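Local coordinates for transcriptional regulator (Saccharomonospora viridis, PDB 4KWA), which is the TetR-family part of a longer protein, probably acts as a transcriptional repressor that binds regulatory DNA, and holds a choline ion in its ligand-binding domain, at residues Lys61-Phe64 with Asp65-Val68; Leu84-Leu87 with Gln88-Thr91; Pro92-Leu95 with Arg96-Ser100; Met178-His181 with Leu182-Ile186. One frame throughout, in Å; residues are numbered along the deposited sequence.

Interaction 1. Residues Lys61-Phe64 with Asp65-Val68; sequences KLAF and DRQV
Phe64 and Val68 touch one turn apart on helix 48-71, the long helix that in TetR-family regulators leads from the DNA-binding domain into the ligand-binding one. Val68 CG2 lies over one face of the Phe64 ring, off toward the rim, in a CH-pi contact 4.1 Å from the ring centroid and 22° off the normal; its nearest ring atom is CZ. The Phe64 ring also takes a cation-pi contact from Arg125. Gln67 NE2 approaches the same ring obliquely, the amide turned 66° from the ring plane.

Lys61 can be followed outward from CB. Turned beside the carbonyl carbon (chi1 164°), Lys61 CG comes alongside the Asp65 carboxylate, 4.0 Å from OD2. The chain then bends at chi3 and chi4, curling back to bring NZ to 4.1 Å from Asp65 OD1, too far for a salt bridge.

Along the backbone Asp65 N, Arg66 N, Gln67 N and Val68 N bond to the carbonyls four residues earlier. On another side of the helix the Arg66 guanidinium lays one face over Ala63, with CA beneath its centre, while its NH2 makes a salt bridge with Glu98 of helix 94-109. Water 1 links the lysine and aspartate: its approach to Asp65 OD1 is unusually short and so doubtful in detail, but it accepts from Lys61 NZ at a normal 3.1 Å.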
loop_
_atom_site.group_PDB
_atom_site.type_symbol
_atom_site.label_atom_id
_atom_site.label_comp_id
_atom_site.label_asym_id
_atom_site.label_seq_id
_atom_site.Cartn_x
_atom_site.Cartn_y
_atom_site.Cartn_z
ATOM N N LYS A 61 -12.141 11.188 11.342
ATOM C CA LYS A 61 -12.333 12.096 12.480
ATOM C C LYS A 61 -11.857 11.525 13.822
ATOM O O LYS A 61 -11.271 12.209 14.637
ATOM C CB LYS A 61 -13.815 12.440 12.585
ATOM C CG LYS A 61 -14.231 13.048 13.910
ATOM C CD LYS A 61 -15.548 13.785 13.860
ATOM C CE LYS A 61 -15.295 15.267 13.627
ATOM N NZ LYS A 61 -14.628 15.912 14.804
ATOM N N LEU A 62 -12.227 10.289 14.137
ATOM C CA LEU A 62 -11.774 9.668 15.361
ATOM C C LEU A 62 -10.270 9.719 15.424
ATOM O O LEU A 62 -9.670 9.980 16.497
ATOM C CB LEU A 62 -12.150 8.155 15.348
ATOM C CG LEU A 62 -13.630 7.788 15.526
ATOM C CD1 LEU A 62 -13.831 6.310 15.212
ATOM C CD2 LEU A 62 -14.155 8.177 16.915
ATOM N N ALA A 63 -9.653 9.414 14.295
ATOM C CA ALA A 63 -8.162 9.286 14.239
ATOM C C ALA A 63 -7.446 10.616 14.443
ATOM O O ALA A 63 -6.420 10.682 15.091
ATOM C CB ALA A 63 -7.716 8.624 12.952
ATOM N N PHE A 64 -8.046 11.669 13.939
ATOM C CA PHE A 64 -7.527 12.972 14.127
ATOM C C PHE A 64 -7.760 13.473 15.578
ATOM O O PHE A 64 -6.871 14.025 16.221
ATOM C CB PHE A 64 -8.144 13.887 13.103
ATOM C CG PHE A 64 -7.693 15.304 13.264
ATOM C CD1 PHE A 64 -6.451 15.699 12.796
ATOM C CD2 PHE A 64 -8.528 16.234 13.878
ATOM C CE1 PHE A 64 -6.017 17.019 12.976
ATOM C CE2 PHE A 64 -8.115 17.539 14.020
ATOM C CZ PHE A 64 -6.861 17.917 13.568
ATOM N N ASP A 65 -8.913 13.124 16.173
ATOM C CA ASP A 65 -9.132 13.465 17.551
ATOM C C ASP A 65 -8.042 12.769 18.447
ATOM O O ASP A 65 -7.495 13.354 19.406
ATOM C CB ASP A 65 -10.522 13.024 17.961
ATOM C CG ASP A 65 -11.589 13.938 17.474
ATOM O OD1 ASP A 65 -11.271 15.079 17.037
ATOM O OD2 ASP A 65 -12.765 13.533 17.631
ATOM N N ARG A 66 -7.738 11.516 18.125
ATOM C CA ARG A 66 -6.764 10.715 18.858
ATOM C C ARG A 66 -5.387 11.450 18.777
ATOM O O ARG A 66 -4.646 11.607 19.762
ATOM C CB ARG A 66 -6.675 9.303 18.168
ATOM C CG ARG A 66 -5.635 8.317 18.662
ATOM C CD ARG A 66 -5.504 7.124 17.690
ATOM N NE ARG A 66 -6.808 6.545 17.388
ATOM C CZ ARG A 66 -7.153 5.993 16.221
ATOM N NH1 ARG A 66 -6.284 5.912 15.219
ATOM N NH2 ARG A 66 -8.372 5.514 16.061
ATOM N N GLN A 67 -5.075 11.915 17.577
ATOM C CA GLN A 67 -3.806 12.560 17.335
ATOM C C GLN A 67 -3.729 13.816 18.196
ATOM O O GLN A 67 -2.721 14.100 18.898
ATOM C CB GLN A 67 -3.708 12.900 15.857
ATOM C CG GLN A 67 -2.449 13.571 15.467
ATOM C CD GLN A 67 -2.483 14.053 14.081
ATOM O OE1 GLN A 67 -2.264 13.301 13.135
ATOM N NE2 GLN A 67 -2.617 15.353 13.949
ATOM N N VAL A 68 -4.776 14.641 18.091
ATOM C CA VAL A 68 -4.791 15.882 18.924
ATOM C C VAL A 68 -4.560 15.625 20.402
ATOM O O VAL A 68 -3.833 16.363 21.038
ATOM C CB VAL A 68 -6.106 16.660 18.684
ATOM C CG1 VAL A 68 -6.342 17.763 19.691
ATOM C CG2 VAL A 68 -6.038 17.184 17.251
HETATM O O HOH W 1 -11.498 15.834 14.616
#

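Interaction 2. Residues Leu84-Leu87 with Gln88-Thr91; sequences LVEL and QLPT
Gln88 and Leu89 fold back on Val85 and Glu86 where helix 77-86 runs out into a loop, in a type I beta turn from Glu86 to Leu89. Gln88 N bonds to Val85 O at 2.9 Å and Leu89 N to Glu86 O at 3.1 Å. Both donors sit well above the carbonyl planes, 58° and 65° out of them, as the chain tightens from four-residue to three-residue spacing.

The close-packed part is the side chain of Leu89. Its CG rests 3.4 Å from Glu86 O, and CD1 lies against the flat carboxylate of Glu86, 3.5 Å from OE1. Glu86 reaches there because its chain bends at chi2 (74°), and Arg179 holds the carboxylate in place with a salt bridge. Gln88 curls beneath the last helical turn, its CG near Leu84 O, and its side chain touches the bound choline ion.

The other side is wetter. Water 2 donates to Glu86 O and bridges to Thr91 OG1, tying the turn to the loop beyond it, while water 3 donates to Leu87 O and Leu89 O, two carbonyls of the turn itself. Pro90 centres an inverse gamma turn that swings the chain onward.

Around this bend, Leu87 packs on helix 48-71, Leu84 on helices 48-71 and 113-139, Val85 and Leu89 on helix 175-190, and Pro90 on helices 148-168 and 175-190.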
loop_
_atom_site.group_PDB
_atom_site.type_symbol
_atom_site.label_atom_id
_atom_site.label_comp_id
_atom_site.label_asym_id
_atom_site.label_seq_id
_atom_site.Cartn_x
_atom_site.Cartn_y
_atom_site.Cartn_z
ATOM N N LEU A 84 3.855 11.052 16.675
ATOM C CA LEU A 84 3.138 11.011 15.414
ATOM C C LEU A 84 3.371 9.733 14.663
ATOM O O LEU A 84 2.439 9.213 14.112
ATOM C CB LEU A 84 3.495 12.174 14.483
ATOM C CG LEU A 84 2.768 13.455 14.748
ATOM C CD1 LEU A 84 3.379 14.600 13.932
ATOM C CD2 LEU A 84 1.253 13.263 14.450
ATOM N N VAL A 85 4.614 9.290 14.593
ATOM C CA VAL A 85 4.987 8.082 13.879
ATOM C C VAL A 85 4.478 6.889 14.640
ATOM O O VAL A 85 3.887 5.986 14.022
ATOM C CB VAL A 85 6.513 8.084 13.578
ATOM C CG1 VAL A 85 6.959 6.734 13.084
ATOM C CG2 VAL A 85 6.858 9.184 12.562
ATOM N N GLU A 86 4.534 6.933 15.987
ATOM C CA GLU A 86 4.018 5.865 16.825
ATOM C C GLU A 86 2.484 5.594 16.566
ATOM O O GLU A 86 1.987 4.439 16.598
ATOM C CB GLU A 86 4.280 6.178 18.320
ATOM C CG GLU A 86 3.695 5.132 19.277
ATOM C CD GLU A 86 4.487 3.820 19.292
ATOM O OE1 GLU A 86 5.706 3.815 18.956
ATOM O OE2 GLU A 86 3.911 2.771 19.699
ATOM N N LEU A 87 1.728 6.682 16.500
ATOM C CA LEU A 87 0.287 6.643 16.164
ATOM C C LEU A 87 -0.027 5.988 14.803
ATOM O O LEU A 87 -1.150 5.616 14.547
ATOM C CB LEU A 87 -0.250 8.047 16.064
ATOM C CG LEU A 87 -0.442 8.770 17.344
ATOM C CD1 LEU A 87 -0.858 10.171 16.944
ATOM C CD2 LEU A 87 -1.512 8.034 18.124
ATOM N N GLN A 88 0.968 5.874 13.913
ATOM C CA GLN A 88 0.797 5.237 12.658
ATOM C C GLN A 88 1.113 3.792 12.664
ATOM O O GLN A 88 0.950 3.178 11.615
ATOM C CB GLN A 88 1.649 5.876 11.542
ATOM C CG GLN A 88 1.536 7.386 11.435
ATOM C CD GLN A 88 0.144 8.000 11.734
ATOM O OE1 GLN A 88 0.027 8.948 12.575
ATOM N NE2 GLN A 88 -0.890 7.545 11.039
ATOM N N LEU A 89 1.603 3.222 13.767
ATOM C CA LEU A 89 1.913 1.805 13.740
ATOM C C LEU A 89 0.675 0.959 13.751
ATOM O O LEU A 89 -0.263 1.297 14.419
ATOM C CB LEU A 89 2.790 1.462 14.943
ATOM C CG LEU A 89 4.064 2.274 14.975
ATOM C CD1 LEU A 89 4.853 1.871 16.209
ATOM C CD2 LEU A 89 4.882 2.170 13.727
ATOM N N PRO A 90 0.678 -0.193 13.076
ATOM C CA PRO A 90 -0.519 -1.000 13.083
ATOM C C PRO A 90 -0.555 -1.868 14.322
ATOM O O PRO A 90 -0.540 -3.099 14.202
ATOM C CB PRO A 90 -0.339 -1.880 11.847
ATOM C CG PRO A 90 1.138 -1.944 11.675
ATOM C CD PRO A 90 1.617 -0.576 11.987
ATOM N N THR A 91 -0.642 -1.247 15.504
ATOM C CA THR A 91 -0.682 -2.026 16.753
ATOM C C THR A 91 -1.998 -2.809 16.898
ATOM O O THR A 91 -3.081 -2.466 16.376
ATOM C CB THR A 91 -0.393 -1.107 17.923
ATOM O OG1 THR A 91 -1.195 0.045 17.808
ATOM C CG2 THR A 91 0.976 -0.583 17.847
HETATM O O HOH W 2 0.245 2.526 17.915
HETATM O O HOH W 3 -1.905 3.244 13.032
#

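Interaction 3. Residues Pro92-Leu95 with Arg96-Ser100; sequences PGLL and RDEWS. With CHT (choline ion), chain E.
Leu94 and Glu98 cross at a slant, the carboxylate OE2 of Glu98 lying 3.7 Å from both CG and CD1 of the leucine. Leu95 instead runs alongside Glu98 and points the same way, its CD2 3.8 Å from Glu98 OE1. Glu98 stretches out straight beyond CG and touches both leucines, and its OE2 meets Arg66 in a salt bridge and Asn59 in a hydrogen bond, so an acid set against methyl groups has its charge met by helix 48-71.

This is the first turn of helix 94-109, with Gly93 at the N-cap position. Its positive phi (97°) would press a beta carbon against the preceding carbonyl. Gly93 O accepts from Asp97 N at 3.0 Å, and Glu98 N and Trp99 N follow on Leu94 O and Leu95 O. Asp97 turns its carboxylate to Arg19 of helix 2-20.

Trp99 swings off another side of the helix, part of the choline pocket with Gln88 and Asp160. Leu95 O lies in the indole plane at its edge, near CD1. Choline C7 stands over one ring face, 3.6 Å above the plane and offset toward the rim. At the indole edge, NE1 donates to Gln88 O, helping to fix the tilt of the ring.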
loop_
_atom_site.group_PDB
_atom_site.type_symbol
_atom_site.label_atom_id
_atom_site.label_comp_id
_atom_site.label_asym_id
_atom_site.label_seq_id
_atom_site.Cartn_x
_atom_site.Cartn_y
_atom_site.Cartn_z
ATOM N N PRO A 92 -1.947 -3.883 17.697
ATOM C CA PRO A 92 -3.131 -4.672 17.933
ATOM C C PRO A 92 -4.395 -3.805 18.196
ATOM O O PRO A 92 -4.291 -2.791 18.820
ATOM C CB PRO A 92 -2.739 -5.496 19.149
ATOM C CG PRO A 92 -1.235 -5.554 19.108
ATOM C CD PRO A 92 -0.722 -4.478 18.225
ATOM N N GLY A 93 -5.530 -4.213 17.660
ATOM C CA GLY A 93 -6.820 -3.522 17.830
ATOM C C GLY A 93 -7.234 -2.581 16.730
ATOM O O GLY A 93 -7.078 -2.858 15.537
ATOM N N LEU A 94 -7.644 -1.398 17.135
ATOM C CA LEU A 94 -8.171 -0.403 16.266
ATOM C C LEU A 94 -7.132 0.060 15.219
ATOM O O LEU A 94 -7.478 0.195 14.049
ATOM C CB LEU A 94 -8.634 0.802 17.142
ATOM C CG LEU A 94 -9.221 1.976 16.357
ATOM C CD1 LEU A 94 -10.251 1.559 15.348
ATOM C CD2 LEU A 94 -9.842 3.072 17.239
ATOM N N LEU A 95 -5.915 0.315 15.649
ATOM C CA LEU A 95 -4.900 0.778 14.646
ATOM C C LEU A 95 -4.623 -0.295 13.550
ATOM O O LEU A 95 -4.579 -0.009 12.372
ATOM C CB LEU A 95 -3.674 1.268 15.284
ATOM C CG LEU A 95 -3.847 2.446 16.273
ATOM C CD1 LEU A 95 -2.586 3.229 16.541
ATOM C CD2 LEU A 95 -4.941 3.364 15.986
ATOM N N ARG A 96 -4.518 -1.545 13.947
ATOM C CA ARG A 96 -4.345 -2.649 12.948
ATOM C C ARG A 96 -5.542 -2.697 12.009
ATOM O O ARG A 96 -5.386 -2.766 10.764
ATOM C CB ARG A 96 -4.191 -3.988 13.653
ATOM C CG ARG A 96 -4.065 -5.186 12.724
ATOM C CD ARG A 96 -2.769 -5.120 11.972
ATOM N NE ARG A 96 -2.436 -6.393 11.296
ATOM C CZ ARG A 96 -1.409 -7.195 11.565
ATOM N NH1 ARG A 96 -1.231 -8.280 10.809
ATOM N NH2 ARG A 96 -0.494 -6.929 12.509
ATOM N N ASP A 97 -6.753 -2.544 12.566
ATOM C CA ASP A 97 -7.972 -2.512 11.728
ATOM C C ASP A 97 -7.981 -1.339 10.788
ATOM O O ASP A 97 -8.419 -1.439 9.621
ATOM C CB ASP A 97 -9.208 -2.480 12.619
ATOM C CG ASP A 97 -9.499 -3.817 13.294
ATOM O OD1 ASP A 97 -8.918 -4.828 12.946
ATOM O OD2 ASP A 97 -10.282 -3.819 14.247
ATOM N N GLU A 98 -7.583 -0.160 11.280
ATOM C CA GLU A 98 -7.528 0.985 10.404
ATOM C C GLU A 98 -6.621 0.710 9.230
ATOM O O GLU A 98 -7.008 0.949 8.082
ATOM C CB GLU A 98 -7.140 2.239 11.188
ATOM C CG GLU A 98 -8.224 2.666 12.168
ATOM C CD GLU A 98 -7.841 3.923 12.945
ATOM O OE1 GLU A 98 -6.708 4.382 12.812
ATOM O OE2 GLU A 98 -8.670 4.492 13.648
ATOM N N TRP A 99 -5.437 0.107 9.494
ATOM C CA TRP A 99 -4.586 -0.248 8.405
ATOM C C TRP A 99 -5.278 -1.152 7.429
ATOM O O TRP A 99 -5.139 -0.969 6.229
ATOM C CB TRP A 99 -3.268 -0.873 8.910
ATOM C CG TRP A 99 -2.200 0.139 9.266
ATOM C CD1 TRP A 99 -2.077 0.826 10.401
ATOM C CD2 TRP A 99 -1.185 0.657 8.372
ATOM N NE1 TRP A 99 -1.015 1.725 10.328
ATOM C CE2 TRP A 99 -0.444 1.630 9.087
ATOM C CE3 TRP A 99 -0.837 0.405 7.055
ATOM C CZ2 TRP A 99 0.674 2.328 8.527
ATOM C CZ3 TRP A 99 0.297 1.087 6.494
ATOM C CH2 TRP A 99 1.041 2.038 7.242
ATOM N N SER A 100 -5.974 -2.155 7.955
ATOM C CA SER A 100 -6.695 -3.118 7.120
ATOM C C SER A 100 -7.642 -2.413 6.164
ATOM O O SER A 100 -7.785 -2.819 5.013
ATOM C CB SER A 100 -7.481 -4.138 7.964
ATOM O OG SER A 100 -6.647 -4.975 8.760
HETATM C C4 CHT E . -2.979 7.468 6.162
HETATM C C5 CHT E . -2.978 6.622 7.436
HETATM C C6 CHT E . -2.219 4.565 6.283
HETATM C C7 CHT E . -2.517 4.612 8.648
HETATM C C8 CHT E . -0.676 5.856 7.561
HETATM O O6 CHT E . -4.197 8.229 6.184
HETATM N N1 CHT E . -2.090 5.426 7.471
#

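Interaction 4. Residues Met178-His181 with Leu182-Ile186; sequences MRQH and LNDFI
In helix 175-190, the last helix of the ligand-binding domain, residues one turn apart pair off around the axis. On the inner side selenomethionine Met178 and Leu182 lie side by side, with Met178 CG 3.9 Å and CE 4.0 Å from Leu182 CD1. The Met178 chain is fully extended, CG anti to the backbone N (chi1 170°), which carries SE and CE onward to pack near Pro90, while Leu182 continues onto Ile159 and Leu162 of helix 148-168.

Arg179 and Asn183 also lie side by side and point the same way, with the guanidinium and amide planes 33° apart. The guanidinium is turned elsewhere for its charge partners, NE to Glu86 and NH1 to Asp176.

The last two helices commonly form the dimer face in TetR-family regulators, and here, on helix 175-190, His181 reaches the second subunit. Its ND1 is hydrogen-bonded to Glu150 of that subunit and its NE2 to Arg154 of the same neighbour. Phe185, one turn on, bonds through its backbone N to His181 O at 3.0 Å, and its side chain packs on the same Arg154.

Gln180 and Asp184 lie alongside each other on a wetter side, Gln180 CG 4.1 Å from Asp184 OD2, and Asp184 packs on Arg154 of the second subunit. Gln180 O takes two donors, Asp184 N at 2.9 Å and water 4 at 3.0 Å.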
loop_
_atom_site.group_PDB
_atom_site.type_symbol
_atom_site.label_atom_id
_atom_site.label_comp_id
_atom_site.label_asym_id
_atom_site.label_seq_id
_atom_site.Cartn_x
_atom_site.Cartn_y
_atom_site.Cartn_z
HETATM N N MSE A 178 9.274 -2.322 12.569
HETATM C CA MSE A 178 8.859 -1.103 11.859
HETATM C C MSE A 178 9.172 0.135 12.714
HETATM O O MSE A 178 9.608 1.198 12.215
HETATM C CB MSE A 178 7.328 -1.257 11.599
HETATM C CG MSE A 178 6.761 0.047 11.105
HETATM SE SE MSE A 178 4.959 -0.309 10.346
HETATM C CE MSE A 178 4.527 1.473 9.812
ATOM N N ARG A 179 8.844 0.042 13.979
ATOM C CA ARG A 179 9.116 1.103 14.936
ATOM C C ARG A 179 10.583 1.444 14.957
ATOM O O ARG A 179 10.920 2.576 14.846
ATOM C CB ARG A 179 8.642 0.778 16.353
ATOM C CG ARG A 179 8.753 1.937 17.312
ATOM C CD ARG A 179 8.360 1.602 18.738
ATOM N NE ARG A 179 6.954 1.317 18.881
ATOM C CZ ARG A 179 6.450 0.123 19.122
ATOM N NH1 ARG A 179 7.207 -0.925 19.259
ATOM N NH2 ARG A 179 5.161 -0.033 19.230
ATOM N N GLN A 180 11.425 0.422 15.078
ATOM C CA GLN A 180 12.900 0.574 15.062
ATOM C C GLN A 180 13.427 1.205 13.742
ATOM O O GLN A 180 14.202 2.148 13.760
ATOM C CB GLN A 180 13.583 -0.808 15.275
ATOM C CG GLN A 180 15.067 -0.640 15.668
ATOM C CD GLN A 180 15.687 -1.905 16.259
ATOM O OE1 GLN A 180 16.588 -1.839 17.101
ATOM N NE2 GLN A 180 15.176 -3.057 15.852
ATOM N N HIS A 181 12.948 0.679 12.624
ATOM C CA HIS A 181 13.333 1.237 11.331
ATOM C C HIS A 181 12.997 2.732 11.209
ATOM O O HIS A 181 13.771 3.556 10.714
ATOM C CB HIS A 181 12.662 0.404 10.208
ATOM C CG HIS A 181 13.172 0.769 8.843
ATOM N ND1 HIS A 181 14.107 -0.004 8.169
ATOM C CD2 HIS A 181 13.057 1.909 8.128
ATOM C CE1 HIS A 181 14.473 0.619 7.064
ATOM N NE2 HIS A 181 13.829 1.761 6.991
ATOM N N LEU A 182 11.772 3.109 11.589
ATOM C CA LEU A 182 11.313 4.480 11.496
ATOM C C LEU A 182 12.057 5.423 12.485
ATOM O O LEU A 182 12.448 6.511 12.103
ATOM C CB LEU A 182 9.792 4.547 11.734
ATOM C CG LEU A 182 8.903 4.081 10.574
ATOM C CD1 LEU A 182 7.441 3.906 10.991
ATOM C CD2 LEU A 182 9.061 5.040 9.404
ATOM N N ASN A 183 12.297 4.945 13.702
ATOM C CA ASN A 183 13.075 5.699 14.672
ATOM C C ASN A 183 14.539 5.871 14.144
ATOM O O ASN A 183 15.120 6.958 14.288
ATOM C CB ASN A 183 12.862 5.102 16.091
ATOM C CG ASN A 183 11.568 5.599 16.740
ATOM O OD1 ASN A 183 10.540 4.891 16.793
ATOM N ND2 ASN A 183 11.578 6.848 17.157
ATOM N N ASP A 184 15.120 4.856 13.490
ATOM C CA ASP A 184 16.452 4.985 12.859
ATOM C C ASP A 184 16.455 6.039 11.767
ATOM O O ASP A 184 17.377 6.781 11.617
ATOM C CB ASP A 184 16.957 3.643 12.355
ATOM C CG ASP A 184 17.391 2.707 13.511
ATOM O OD1 ASP A 184 17.500 3.221 14.655
ATOM O OD2 ASP A 184 17.655 1.481 13.283
ATOM N N PHE A 185 15.414 6.071 10.966
ATOM C CA PHE A 185 15.324 7.038 9.880
ATOM C C PHE A 185 15.263 8.433 10.541
ATOM O O PHE A 185 15.861 9.352 10.037
ATOM C CB PHE A 185 14.012 6.787 9.091
ATOM C CG PHE A 185 13.773 7.777 7.939
ATOM C CD1 PHE A 185 14.475 7.689 6.764
ATOM C CD2 PHE A 185 12.882 8.781 8.077
ATOM C CE1 PHE A 185 14.323 8.626 5.758
ATOM C CE2 PHE A 185 12.725 9.753 7.054
ATOM C CZ PHE A 185 13.408 9.616 5.914
ATOM N N ILE A 186 14.405 8.628 11.532
ATOM C CA ILE A 186 14.294 9.953 12.175
ATOM C C ILE A 186 15.667 10.347 12.747
ATOM O O ILE A 186 16.230 11.393 12.473
ATOM C CB ILE A 186 13.244 9.944 13.296
ATOM C CG1 ILE A 186 11.843 9.811 12.684
ATOM C CG2 ILE A 186 13.370 11.171 14.206
ATOM C CD1 ILE A 186 10.767 9.525 13.698
HETATM O O HOH W 4 15.801 2.450 16.229
#

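In the fold
From the N terminus, interaction 1 comes first, on helix 48-71. Interaction 2 follows at the end of helix 77-86, and interaction 3 begins directly where it stops, so residues 84-100 form one unbroken run; interaction 4 comes much later, on helix 175-190. All are local and in series: none nests, crosses or closes a long loop. Interactions 2 and 3 each touch the other three. Leu87 packs on Gln67, Thr91 O probably accepts from Arg96 N, Val85 meets Leu182, and Trp99 packs on Met178. Interactions 1 and 3 join through a salt bridge and the packing of Arg66 on Leu94 and Leu95; interactions 1 and 4 stay about 13 Å apart at their nearest atoms.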